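Local coordinates for protein aminoacyl-tRNA synthetase (Cryptosporidium parvum, PDB 5F9Z) that probably catalyses the ATP-dependent attachment of proline to its tRNA as a class II prolyl-tRNA synthetase, and here binds the inhibitor halofuginone and an ATP analogue, at residues 281-286 against 294-299; 56-61 against 201-206; 17-22 against 34-39. All blocks are in the same frame, centred on the assembly; numbering follows the deposited sequence.

Contact 1: 281-286 against 294-299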
ATOM      1  N   GLY A 281      -0.671   5.449   1.311  1.00 22.59           N
ATOM      2  CA  GLY A 281      -1.366   5.919   2.499  1.00 22.82           C
ATOM      3  C   GLY A 281      -1.179   5.002   3.692  1.00 24.02           C
ATOM      4  O   GLY A 281      -0.963   5.467   4.815  1.00 24.36           O
ATOM      5  N   VAL A 282      -1.259   3.689   3.467  1.00 25.29           N
ATOM      6  CA  VAL A 282      -1.037   2.734   4.550  1.00 25.21           C
ATOM      7  C   VAL A 282       0.378   2.871   5.095  1.00 24.85           C
ATOM      8  O   VAL A 282       0.603   2.796   6.310  1.00 24.06           O
ATOM      9  CB  VAL A 282      -1.320   1.300   4.064  1.00 23.11           C
ATOM     10  CG1 VAL A 282      -1.142   0.305   5.204  1.00 21.19           C
ATOM     11  CG2 VAL A 282      -2.719   1.201   3.477  1.00 17.44           C
ATOM     12  N   MET A 283       1.352   3.085   4.207  1.00 24.10           N
ATOM     13  CA  MET A 283       2.731   3.266   4.645  1.00 25.18           C
ATOM     14  C   MET A 283       2.895   4.555   5.442  1.00 25.47           C
ATOM     15  O   MET A 283       3.632   4.587   6.434  1.00 26.69           O
ATOM     16  CB  MET A 283       3.664   3.246   3.433  1.00 27.47           C
ATOM     17  CG  MET A 283       5.132   3.494   3.745  1.00 29.55           C
ATOM     18  SD  MET A 283       5.574   5.241   3.686  1.00 32.51           S
ATOM     19  CE  MET A 283       5.049   5.664   2.028  1.00 31.48           C
ATOM     20  N   ILE A 284       2.216   5.626   5.024  1.00 24.85           N
ATOM     21  CA  ILE A 284       2.295   6.896   5.745  1.00 24.72           C
ATOM     22  C   ILE A 284       1.730   6.743   7.151  1.00 25.64           C
ATOM     23  O   ILE A 284       2.352   7.151   8.139  1.00 26.93           O
ATOM     24  CB  ILE A 284       1.563   8.002   4.966  1.00 24.39           C
ATOM     25  CG1 ILE A 284       2.267   8.287   3.640  1.00 26.20           C
ATOM     26  CG2 ILE A 284       1.465   9.269   5.802  1.00 24.24           C
ATOM     27  CD1 ILE A 284       1.400   9.032   2.648  1.00 26.12           C
ATOM     28  N   MET A 285       0.537   6.153   7.261  1.00 25.07           N
ATOM     29  CA  MET A 285      -0.102   6.002   8.564  1.00 27.39           C
ATOM     30  C   MET A 285       0.691   5.082   9.479  1.00 27.12           C
ATOM     31  O   MET A 285       0.655   5.242  10.705  1.00 28.29           O
ATOM     32  CB  MET A 285      -1.526   5.471   8.388  1.00 28.30           C
ATOM     33  CG  MET A 285      -2.433   6.373   7.571  1.00 29.58           C
ATOM     34  SD  MET A 285      -4.055   5.639   7.293  1.00 31.20           S
ATOM     35  CE  MET A 285      -4.917   7.005   6.522  1.00 32.80           C
ATOM     36  N   THR A 286       1.415   4.119   8.907  1.00 25.74           N
ATOM     37  CA  THR A 286       2.141   3.150   9.721  1.00 24.14           C
ATOM     38  C   THR A 286       3.339   3.790  10.416  1.00 25.09           C
ATOM     39  O   THR A 286       3.549   3.595  11.617  1.00 27.24           O
ATOM     40  CB  THR A 286       2.592   1.974   8.854  1.00 22.69           C
ATOM     41  OG1 THR A 286       1.447   1.327   8.283  1.00 21.86           O
ATOM     42  CG2 THR A 286       3.368   0.971   9.682  1.00 23.37           C
ATOM     43  N   VAL A 294       7.546   9.667   8.121  1.00 24.41           N
ATOM     44  CA  VAL A 294       8.681   8.780   8.343  1.00 24.89           C
ATOM     45  C   VAL A 294       8.674   7.801   7.180  1.00 26.09           C
ATOM     46  O   VAL A 294       7.783   6.949   7.087  1.00 25.88           O
ATOM     47  CB  VAL A 294       8.610   8.043   9.686  1.00 24.18           C
ATOM     48  CG1 VAL A 294       9.725   7.014   9.777  1.00 22.48           C
ATOM     49  CG2 VAL A 294       8.702   9.030  10.840  1.00 24.67           C
ATOM     50  N   LEU A 295       9.642   7.933   6.288  1.00 26.85           N
ATOM     51  CA  LEU A 295       9.593   7.120   5.089  1.00 26.88           C
ATOM     52  C   LEU A 295      10.653   6.028   5.129  1.00 26.94           C
ATOM     53  O   LEU A 295      11.770   6.267   5.600  1.00 28.11           O
ATOM     54  CB  LEU A 295       9.802   7.983   3.839  1.00 26.37           C
ATOM     55  CG  LEU A 295       8.794   9.119   3.662  1.00 28.26           C
ATOM     56  CD1 LEU A 295       9.176  10.006   2.491  1.00 29.58           C
ATOM     57  CD2 LEU A 295       7.390   8.563   3.480  1.00 28.53           C
ATOM     58  N   PRO A 296      10.328   4.826   4.664  1.00 25.93           N
ATOM     59  CA  PRO A 296      11.351   3.794   4.503  1.00 25.29           C
ATOM     60  C   PRO A 296      12.412   4.253   3.522  1.00 25.70           C
ATOM     61  O   PRO A 296      12.092   4.887   2.505  1.00 26.91           O
ATOM     62  CB  PRO A 296      10.562   2.595   3.955  1.00 25.77           C
ATOM     63  CG  PRO A 296       9.153   2.842   4.373  1.00 25.33           C
ATOM     64  CD  PRO A 296       8.981   4.329   4.339  1.00 25.65           C
ATOM     65  N   PRO A 297      13.687   3.970   3.799  1.00 25.15           N
ATOM     66  CA  PRO A 297      14.753   4.402   2.879  1.00 23.95           C
ATOM     67  C   PRO A 297      14.585   3.896   1.454  1.00 23.28           C
ATOM     68  O   PRO A 297      15.111   4.526   0.528  1.00 24.39           O
ATOM     69  CB  PRO A 297      16.023   3.833   3.527  1.00 24.26           C
ATOM     70  CG  PRO A 297      15.689   3.747   4.974  1.00 26.27           C
ATOM     71  CD  PRO A 297      14.228   3.397   5.044  1.00 26.37           C
ATOM     72  N   LYS A 298      13.868   2.790   1.247  1.00 22.27           N
ATOM     73  CA  LYS A 298      13.691   2.253  -0.097  1.00 23.24           C
ATOM     74  C   LYS A 298      12.715   3.065  -0.939  1.00 22.17           C
ATOM     75  O   LYS A 298      12.709   2.912  -2.165  1.00 24.69           O
ATOM     76  CB  LYS A 298      13.228   0.796  -0.030  1.00 24.92           C
ATOM     77  CG  LYS A 298      14.303  -0.167   0.443  1.00 29.08           C
ATOM     78  CD  LYS A 298      13.863  -1.609   0.265  1.00 32.57           C
ATOM     79  CE  LYS A 298      14.992  -2.577   0.575  1.00 35.71           C
ATOM     80  NZ  LYS A 298      14.573  -3.993   0.380  1.00 38.76           N
ATOM     81  N   VAL A 299      11.897   3.923  -0.324  1.00 19.52           N
ATOM     82  CA  VAL A 299      10.936   4.740  -1.054  1.00 19.90           C
ATOM     83  C   VAL A 299      11.074   6.222  -0.748  1.00 22.28           C
ATOM     84  O   VAL A 299      10.387   7.034  -1.368  1.00 24.61           O
ATOM     85  CB  VAL A 299       9.487   4.282  -0.788  1.00 18.38           C
ATOM     86  CG1 VAL A 299       9.282   2.862  -1.268  1.00 18.97           C
ATOM     87  CG2 VAL A 299       9.155   4.406   0.691  1.00 16.24           C
TER
HETATM   88  O   HOH W   1       5.267   8.451   7.268  1.00 37.54           O

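Contact 2: 56-61 against 201-206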
ATOM      1  N   TYR A  56       4.402  11.109  -5.490  1.00 21.75           N
ATOM      2  CA  TYR A  56       4.389  10.377  -6.751  1.00 22.10           C
ATOM      3  C   TYR A  56       5.695   9.626  -6.982  1.00 22.10           C
ATOM      4  O   TYR A  56       5.709   8.621  -7.701  1.00 22.77           O
ATOM      5  CB  TYR A  56       4.110  11.326  -7.916  1.00 22.65           C
ATOM      6  CG  TYR A  56       3.864  10.603  -9.219  1.00 22.87           C
ATOM      7  CD1 TYR A  56       2.690   9.890  -9.427  1.00 23.63           C
ATOM      8  CD2 TYR A  56       4.807  10.626 -10.238  1.00 22.43           C
ATOM      9  CE1 TYR A  56       2.459   9.222 -10.613  1.00 23.18           C
ATOM     10  CE2 TYR A  56       4.584   9.961 -11.430  1.00 23.10           C
ATOM     11  CZ  TYR A  56       3.408   9.260 -11.610  1.00 22.54           C
ATOM     12  OH  TYR A  56       3.180   8.596 -12.792  1.00 22.53           O
ATOM     13  N   PHE A  57       6.796  10.098  -6.391  1.00 20.80           N
ATOM     14  CA  PHE A  57       8.040   9.336  -6.435  1.00 21.31           C
ATOM     15  C   PHE A  57       7.861   7.965  -5.797  1.00 22.08           C
ATOM     16  O   PHE A  57       8.381   6.963  -6.302  1.00 22.54           O
ATOM     17  CB  PHE A  57       9.159  10.109  -5.732  1.00 20.92           C
ATOM     18  CG  PHE A  57      10.453   9.342  -5.619  1.00 20.54           C
ATOM     19  CD1 PHE A  57      10.681   8.484  -4.550  1.00 19.03           C
ATOM     20  CD2 PHE A  57      11.446   9.488  -6.573  1.00 19.61           C
ATOM     21  CE1 PHE A  57      11.865   7.779  -4.446  1.00 17.73           C
ATOM     22  CE2 PHE A  57      12.634   8.789  -6.471  1.00 18.96           C
ATOM     23  CZ  PHE A  57      12.844   7.934  -5.405  1.00 18.63           C
ATOM     24  N   ILE A  58       7.133   7.904  -4.679  1.00 22.39           N
ATOM     25  CA  ILE A  58       6.946   6.637  -3.982  1.00 23.45           C
ATOM     26  C   ILE A  58       6.139   5.671  -4.839  1.00 23.12           C
ATOM     27  O   ILE A  58       6.405   4.463  -4.854  1.00 23.46           O
ATOM     28  CB  ILE A  58       6.291   6.878  -2.611  1.00 23.77           C
ATOM     29  CG1 ILE A  58       7.187   7.776  -1.756  1.00 25.60           C
ATOM     30  CG2 ILE A  58       6.019   5.557  -1.903  1.00 24.38           C
ATOM     31  CD1 ILE A  58       6.732   7.913  -0.326  1.00 25.84           C
ATOM     32  N   TRP A  59       5.152   6.182  -5.578  1.00 22.21           N
ATOM     33  CA  TRP A  59       4.405   5.316  -6.484  1.00 24.30           C
ATOM     34  C   TRP A  59       5.269   4.870  -7.655  1.00 23.90           C
ATOM     35  O   TRP A  59       5.177   3.717  -8.097  1.00 22.50           O
ATOM     36  CB  TRP A  59       3.148   6.025  -6.986  1.00 24.44           C
ATOM     37  CG  TRP A  59       2.356   5.180  -7.933  1.00 24.24           C
ATOM     38  CD1 TRP A  59       2.186   5.385  -9.271  1.00 24.20           C
ATOM     39  CD2 TRP A  59       1.648   3.976  -7.617  1.00 22.08           C
ATOM     40  NE1 TRP A  59       1.404   4.389  -9.806  1.00 23.54           N
ATOM     41  CE2 TRP A  59       1.061   3.511  -8.811  1.00 22.63           C
ATOM     42  CE3 TRP A  59       1.447   3.249  -6.439  1.00 22.02           C
ATOM     43  CZ2 TRP A  59       0.287   2.354  -8.860  1.00 21.09           C
ATOM     44  CZ3 TRP A  59       0.680   2.100  -6.490  1.00 20.72           C
ATOM     45  CH2 TRP A  59       0.108   1.664  -7.692  1.00 20.48           C
ATOM     46  N   GLU A  60       6.112   5.767  -8.173  1.00 24.88           N
ATOM     47  CA  GLU A  60       7.039   5.383  -9.232  1.00 24.53           C
ATOM     48  C   GLU A  60       8.009   4.314  -8.751  1.00 24.40           C
ATOM     49  O   GLU A  60       8.401   3.428  -9.520  1.00 24.40           O
ATOM     50  CB  GLU A  60       7.801   6.608  -9.739  1.00 25.22           C
ATOM     51  CG  GLU A  60       6.958   7.564 -10.555  1.00 26.10           C
ATOM     52  CD  GLU A  60       7.761   8.728 -11.101  1.00 29.26           C
ATOM     53  OE1 GLU A  60       8.575   9.301 -10.344  1.00 30.69           O
ATOM     54  OE2 GLU A  60       7.586   9.064 -12.291  1.00 31.03           O
ATOM     55  N   THR A  61       8.411   4.382  -7.480  1.00 23.30           N
ATOM     56  CA  THR A  61       9.269   3.344  -6.917  1.00 22.90           C
ATOM     57  C   THR A  61       8.502   2.037  -6.755  1.00 23.99           C
ATOM     58  O   THR A  61       9.006   0.963  -7.104  1.00 26.06           O
ATOM     59  CB  THR A  61       9.842   3.805  -5.577  1.00 22.81           C
ATOM     60  OG1 THR A  61      10.510   5.060  -5.750  1.00 24.70           O
ATOM     61  CG2 THR A  61      10.831   2.782  -5.039  1.00 20.95           C
ATOM     62  N   ASP A 201       8.875  -5.565   2.338  1.00 25.60           N
ATOM     63  CA  ASP A 201      10.272  -5.350   1.978  1.00 25.94           C
ATOM     64  C   ASP A 201      10.521  -3.924   1.498  1.00 25.20           C
ATOM     65  O   ASP A 201      11.567  -3.339   1.802  1.00 27.39           O
ATOM     66  CB  ASP A 201      10.705  -6.353   0.907  1.00 26.72           C
ATOM     67  CG  ASP A 201      10.657  -7.784   1.398  1.00 30.95           C
ATOM     68  OD1 ASP A 201      10.990  -8.022   2.577  1.00 34.05           O
ATOM     69  OD2 ASP A 201      10.284  -8.674   0.604  1.00 32.75           O
ATOM     70  N   LEU A 202       9.578  -3.350   0.754  1.00 23.30           N
ATOM     71  CA  LEU A 202       9.766  -2.018   0.189  1.00 24.41           C
ATOM     72  C   LEU A 202       9.181  -0.927   1.081  1.00 23.68           C
ATOM     73  O   LEU A 202       9.854   0.066   1.374  1.00 24.99           O
ATOM     74  CB  LEU A 202       9.145  -1.952  -1.210  1.00 24.29           C
ATOM     75  CG  LEU A 202       9.424  -0.696  -2.038  1.00 25.29           C
ATOM     76  CD1 LEU A 202      10.882  -0.653  -2.475  1.00 24.39           C
ATOM     77  CD2 LEU A 202       8.495  -0.623  -3.241  1.00 25.91           C
ATOM     78  N   LEU A 203       7.937  -1.095   1.523  1.00 21.66           N
ATOM     79  CA  LEU A 203       7.251  -0.087   2.319  1.00 21.33           C
ATOM     80  C   LEU A 203       7.387  -0.311   3.821  1.00 23.58           C
ATOM     81  O   LEU A 203       6.876   0.502   4.599  1.00 26.08           O
ATOM     82  CB  LEU A 203       5.766  -0.041   1.942  1.00 19.79           C
ATOM     83  CG  LEU A 203       5.455   0.176   0.460  1.00 18.59           C
ATOM     84  CD1 LEU A 203       3.955   0.167   0.225  1.00 19.03           C
ATOM     85  CD2 LEU A 203       6.070   1.473  -0.038  1.00 17.80           C
ATOM     86  N   ALA A 204       8.053  -1.391   4.242  1.00 21.96           N
ATOM     87  CA  ALA A 204       8.242  -1.708   5.660  1.00 22.82           C
ATOM     88  C   ALA A 204       6.911  -1.785   6.403  1.00 23.62           C
ATOM     89  O   ALA A 204       6.836  -1.520   7.606  1.00 23.83           O
ATOM     90  CB  ALA A 204       9.179  -0.700   6.334  1.00 21.66           C
ATOM     91  N   THR A 205       5.849  -2.160   5.691  1.00 22.95           N
ATOM     92  CA  THR A 205       4.507  -2.203   6.253  1.00 22.90           C
ATOM     93  C   THR A 205       4.073  -3.649   6.429  1.00 26.93           C
ATOM     94  O   THR A 205       4.017  -4.395   5.439  1.00 28.19           O
ATOM     95  CB  THR A 205       3.524  -1.458   5.352  1.00 20.98           C
ATOM     96  OG1 THR A 205       3.989  -0.118   5.143  1.00 20.22           O
ATOM     97  CG2 THR A 205       2.144  -1.417   5.991  1.00 21.45           C
ATOM     98  N   PRO A 206       3.758  -4.088   7.646  1.00 27.59           N
ATOM     99  CA  PRO A 206       3.361  -5.487   7.839  1.00 26.04           C
ATOM    100  C   PRO A 206       1.952  -5.741   7.328  1.00 24.38           C
ATOM    101  O   PRO A 206       1.047  -4.921   7.503  1.00 23.51           O
ATOM    102  CB  PRO A 206       3.445  -5.669   9.358  1.00 27.73           C
ATOM    103  CG  PRO A 206       3.175  -4.307   9.903  1.00 28.72           C
ATOM    104  CD  PRO A 206       3.768  -3.333   8.911  1.00 29.31           C
TER

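Contact 3: 17-22 against 34-39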
ATOM      1  N   GLY A  17       5.473  22.683  11.558  1.00 42.81           N
ATOM      2  CA  GLY A  17       5.445  21.298  11.970  1.00 41.41           C
ATOM      3  C   GLY A  17       4.028  20.760  11.993  1.00 39.50           C
ATOM      4  O   GLY A  17       3.084  21.379  11.500  1.00 38.51           O
ATOM      5  N   ILE A  18       3.883  19.580  12.586  1.00 37.94           N
ATOM      6  CA  ILE A  18       2.587  18.926  12.718  1.00 34.81           C
ATOM      7  C   ILE A  18       2.024  19.270  14.090  1.00 35.70           C
ATOM      8  O   ILE A  18       2.643  18.970  15.119  1.00 36.62           O
ATOM      9  CB  ILE A  18       2.700  17.407  12.522  1.00 33.07           C
ATOM     10  CG1 ILE A  18       3.411  17.097  11.203  1.00 32.27           C
ATOM     11  CG2 ILE A  18       1.325  16.764  12.548  1.00 30.88           C
ATOM     12  CD1 ILE A  18       2.749  17.716   9.988  1.00 30.61           C
ATOM     13  N   THR A  19       0.854  19.907  14.104  1.00 33.97           N
ATOM     14  CA  THR A  19       0.238  20.352  15.347  1.00 34.58           C
ATOM     15  C   THR A  19      -0.767  19.353  15.901  1.00 40.63           C
ATOM     16  O   THR A  19      -1.012  19.344  17.112  1.00 42.61           O
ATOM     17  CB  THR A  19      -0.458  21.699  15.138  1.00 34.70           C
ATOM     18  OG1 THR A  19      -1.527  21.543  14.196  1.00 32.48           O
ATOM     19  CG2 THR A  19       0.528  22.731  14.605  1.00 35.01           C
ATOM     20  N   ALA A  20      -1.349  18.516  15.049  1.00 37.70           N
ATOM     21  CA  ALA A  20      -2.341  17.546  15.479  1.00 36.78           C
ATOM     22  C   ALA A  20      -1.667  16.259  15.934  1.00 38.31           C
ATOM     23  O   ALA A  20      -0.753  15.751  15.278  1.00 37.66           O
ATOM     24  CB  ALA A  20      -3.330  17.248  14.353  1.00 33.30           C
ATOM     25  N   ASP A  21      -2.136  15.739  17.061  1.00 40.24           N
ATOM     26  CA  ASP A  21      -1.591  14.513  17.625  1.00 40.99           C
ATOM     27  C   ASP A  21      -2.067  13.305  16.824  1.00 39.56           C
ATOM     28  O   ASP A  21      -3.242  13.208  16.458  1.00 32.99           O
ATOM     29  CB  ASP A  21      -2.017  14.405  19.088  1.00 44.24           C
ATOM     30  CG  ASP A  21      -1.436  13.206  19.780  1.00 46.04           C
ATOM     31  OD1 ASP A  21      -2.107  12.153  19.791  1.00 44.60           O
ATOM     32  OD2 ASP A  21      -0.319  13.323  20.329  1.00 49.36           O
ATOM     33  N   LYS A  22      -1.144  12.378  16.548  1.00 33.99           N
ATOM     34  CA  LYS A  22      -1.470  11.248  15.678  1.00 32.20           C
ATOM     35  C   LYS A  22      -2.521  10.339  16.306  1.00 36.86           C
ATOM     36  O   LYS A  22      -3.395   9.814  15.606  1.00 34.20           O
ATOM     37  CB  LYS A  22      -0.210  10.446  15.347  1.00 41.85           C
ATOM     38  CG  LYS A  22      -0.482   9.208  14.494  1.00 39.98           C
ATOM     39  CD  LYS A  22       0.777   8.394  14.231  1.00 31.48           C
ATOM     40  CE  LYS A  22       0.462   7.178  13.371  1.00 30.21           C
ATOM     41  NZ  LYS A  22       1.674   6.375  13.054  1.00 31.64           N
ATOM     42  N   ILE A  34       0.367  14.859   5.091  1.00 27.08           N
ATOM     43  CA  ILE A  34       0.443  14.731   3.638  1.00 27.49           C
ATOM     44  C   ILE A  34       0.459  16.081   2.932  1.00 27.31           C
ATOM     45  O   ILE A  34       0.946  16.171   1.798  1.00 27.15           O
ATOM     46  CB  ILE A  34      -0.718  13.875   3.102  1.00 26.42           C
ATOM     47  CG1 ILE A  34      -2.062  14.523   3.435  1.00 25.96           C
ATOM     48  CG2 ILE A  34      -0.640  12.462   3.664  1.00 27.30           C
ATOM     49  CD1 ILE A  34      -3.255  13.677   3.058  1.00 25.57           C
ATOM     50  N   VAL A  35      -0.052  17.134   3.562  1.00 25.82           N
ATOM     51  CA  VAL A  35      -0.068  18.456   2.939  1.00 26.92           C
ATOM     52  C   VAL A  35       1.231  19.208   3.197  1.00 27.02           C
ATOM     53  O   VAL A  35       1.886  19.672   2.261  1.00 26.05           O
ATOM     54  CB  VAL A  35      -1.291  19.261   3.431  1.00 28.79           C
ATOM     55  CG1 VAL A  35      -1.152  20.726   3.047  1.00 28.76           C
ATOM     56  CG2 VAL A  35      -2.570  18.681   2.852  1.00 27.75           C
ATOM     57  N   LYS A  36       1.626  19.336   4.467  1.00 25.99           N
ATOM     58  CA  LYS A  36       2.817  20.106   4.806  1.00 26.40           C
ATOM     59  C   LYS A  36       4.097  19.468   4.281  1.00 26.10           C
ATOM     60  O   LYS A  36       5.095  20.174   4.101  1.00 26.74           O
ATOM     61  CB  LYS A  36       2.912  20.293   6.321  1.00 23.15           C
ATOM     62  CG  LYS A  36       1.781  21.121   6.906  1.00 29.38           C
ATOM     63  CD  LYS A  36       1.913  21.258   8.411  1.00 32.42           C
ATOM     64  CE  LYS A  36       0.792  22.110   8.984  1.00 33.54           C
ATOM     65  NZ  LYS A  36       0.911  22.271  10.458  1.00 34.80           N
ATOM     66  N   SER A  37       4.096  18.160   4.033  1.00 25.23           N
ATOM     67  CA  SER A  37       5.247  17.503   3.431  1.00 24.90           C
ATOM     68  C   SER A  37       5.276  17.637   1.915  1.00 27.06           C
ATOM     69  O   SER A  37       6.167  17.063   1.278  1.00 26.72           O
ATOM     70  CB  SER A  37       5.270  16.023   3.811  1.00 24.28           C
ATOM     71  OG  SER A  37       4.179  15.334   3.224  1.00 23.71           O
ATOM     72  N   GLU A  38       4.322  18.369   1.333  1.00 29.13           N
ATOM     73  CA  GLU A  38       4.235  18.564  -0.115  1.00 30.25           C
ATOM     74  C   GLU A  38       4.033  17.237  -0.843  1.00 29.43           C
ATOM     75  O   GLU A  38       4.586  17.003  -1.918  1.00 30.31           O
ATOM     76  CB  GLU A  38       5.461  19.307  -0.649  1.00 31.84           C
ATOM     77  CG  GLU A  38       5.622  20.699  -0.063  1.00 34.47           C
ATOM     78  CD  GLU A  38       6.868  21.400  -0.556  1.00 37.07           C
ATOM     79  OE1 GLU A  38       7.937  20.756  -0.601  1.00 38.31           O
ATOM     80  OE2 GLU A  38       6.774  22.596  -0.904  1.00 39.45           O
ATOM     81  N   MET A  39       3.232  16.358  -0.242  1.00 28.67           N
ATOM     82  CA  MET A  39       2.832  15.110  -0.879  1.00 29.39           C
ATOM     83  C   MET A  39       1.530  15.251  -1.654  1.00 28.43           C
ATOM     84  O   MET A  39       1.410  14.728  -2.768  1.00 26.71           O
ATOM     85  CB  MET A  39       2.670  14.006   0.169  1.00 30.80           C
ATOM     86  CG  MET A  39       3.886  13.128   0.383  1.00 33.60           C
ATOM     87  SD  MET A  39       3.427  11.642   1.293  1.00 35.79           S
ATOM     88  CE  MET A  39       4.876  10.624   1.044  1.00 36.91           C
TER

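Contact 1: 281-286 against 294-299
Met283 carries its CG anti to the backbone N (chi1 177°) and then bends at chi2 (-90°) and chi3 (-56°), which folds the thioether against Leu295 and Pro296. Helix 278-287, on which it sits, follows a long antiparallel strand and has the place of the motif 3 helix of class II synthetases; Arg278 at its start lines the pocket of the bound ATP analogue, and the Met283 side chain lies about 13 Å from the analogue itself. The chain at 294-299 has no regular structure and leads on to strand 304-308 of the anticodon-binding region, so the contact lays this connection against the catalytic core. The sulfur does most of the touching: Met283 SD lies 3.6 Å from Pro296 CD, at one corner of the pyrrolidine ring, and 3.8 Å from Leu295 CD2. Leu295 comes in at about a right angle to the methionine, and its CD2 also meets Met283 CE at 4.0 Å. A methionine suits this place because its flexible, unbranched chain can follow both a rigid proline ring and a branched leucine. Ile58 of helix 53-71 packs on Met283, Leu295 and Val299, and Trp54 on Leu295. Pro296 also starts a turn, secured by Val299 N to Pro296 O at 3.0 Å. The polar backbone is joined through water 1, which takes a bond from Val294 N at 2.7 Å and gives a weak one to Ile284 O at 3.3 Å.

Contact 2: 56-61 against 201-206
Helix 53-71 and the end of helix 181-202 face each other with CA atoms 9.2 Å apart for Ile58 and Leu203 and 8.9 Å apart for Thr61 and Leu202, a gap filled here by branched side chains from both sides. The position of helix 53-71 is consistent with the long helix of class II motif 1, while helix 181-202 follows the antiparallel strands 144-153 and 168-178, which probably correspond to motif 2; the contact therefore packs together two parts of the catalytic core that lie far apart in sequence. Leu202 has its CG anti to the backbone N (chi1 -171°), which extends the isobutyl group toward the other helix. Its two methyls divide the work: CD1 meets the methyl CG2 of Thr61 at 4.3 Å, and CD2 lies 4.2 Å from Thr61 O. Beside this pair, Leu203 CD2 touches Ile58 CG2 at 4.5 Å, near the outer limit of van der Waals contact. Ile62 and Val65, further along helix 53-71, give Leu202 more apolar cover. Leucine fits the helix end because it can reach over this gap, and past it Ala204 is the first residue to leave helical phi/psi, taking a positive phi (56°). Thr205 then ties the turn back through OG1 to Leu203 O at 3.0 Å, and the same carbonyl oxygen accepts from His287 NE2. Threonine suits position 61 because it can offer a methyl to Leu202 while its hydroxyl is satisfied by its own helix: Phe57 O accepts Thr61 N at 2.8 Å on one face of its carbonyl plane and Thr61 OG1 at 2.9 Å on the opposite face, 37° out of that plane.

Contact 3: 17-22 against 34-39
Lys36 NZ donates to Gly17 O over 2.6 Å, arriving nearly along the C=O axis (170° at the oxygen), and is gripped further by Leu15 O and Gln32 OE1. Two carbonyls and an amide oxygen thus hold the ammonium group where the segment leading into helix 26-36 lies beside the last turn of that helix. The lysine chain is extended beyond CG, giving it the length to reach a backbone that lies 7.7 Å away between the CA atoms of Gly17 and Lys36. Ile18 runs alongside in the opposite direction, with CD1 4.0 Å from Lys36 CD, so the aliphatic part of the lysine is used as well as its charge. Thr19 adds its CG2 methyl at 4.2 Å from Lys36 NZ, while its backbone N bonds to Gln32 OE1. The helix ends in a Schellman motif, with Glu38 at positive phi (61°), Glu38 N bound to Val35 O at 2.9 Å, and a weak bond of 3.1 Å from Met39 N to Ile34 O. Trp29 of helix 26-36 packs on Ile18; Ile34 and Met39 rest on Ile284 of helix 278-287, and the chain passes directly into strand 40-42.

Contacts 1 and 2 belong to one buried core: Ile58, a residue of contact 2, also packs on Met283, Leu295 and Val299 of contact 1. Their centres are 7 Å apart, and Lys298 and Pro296 of contact 1 lie against the backbone oxygens of Asp201 and Leu203 in contact 2. Both join their segments by apolar side chains. Contact 3 is more peripheral and only partly buried, and there a lysine bound to backbone oxygen carries the join. It is still linked to the core: Lys22 NZ bonds to Met285 O of helix 278-287, and Met39, just past helix 26-36, reaches Ile284 and Leu295 of contact 1 and Ile58 of contact 2.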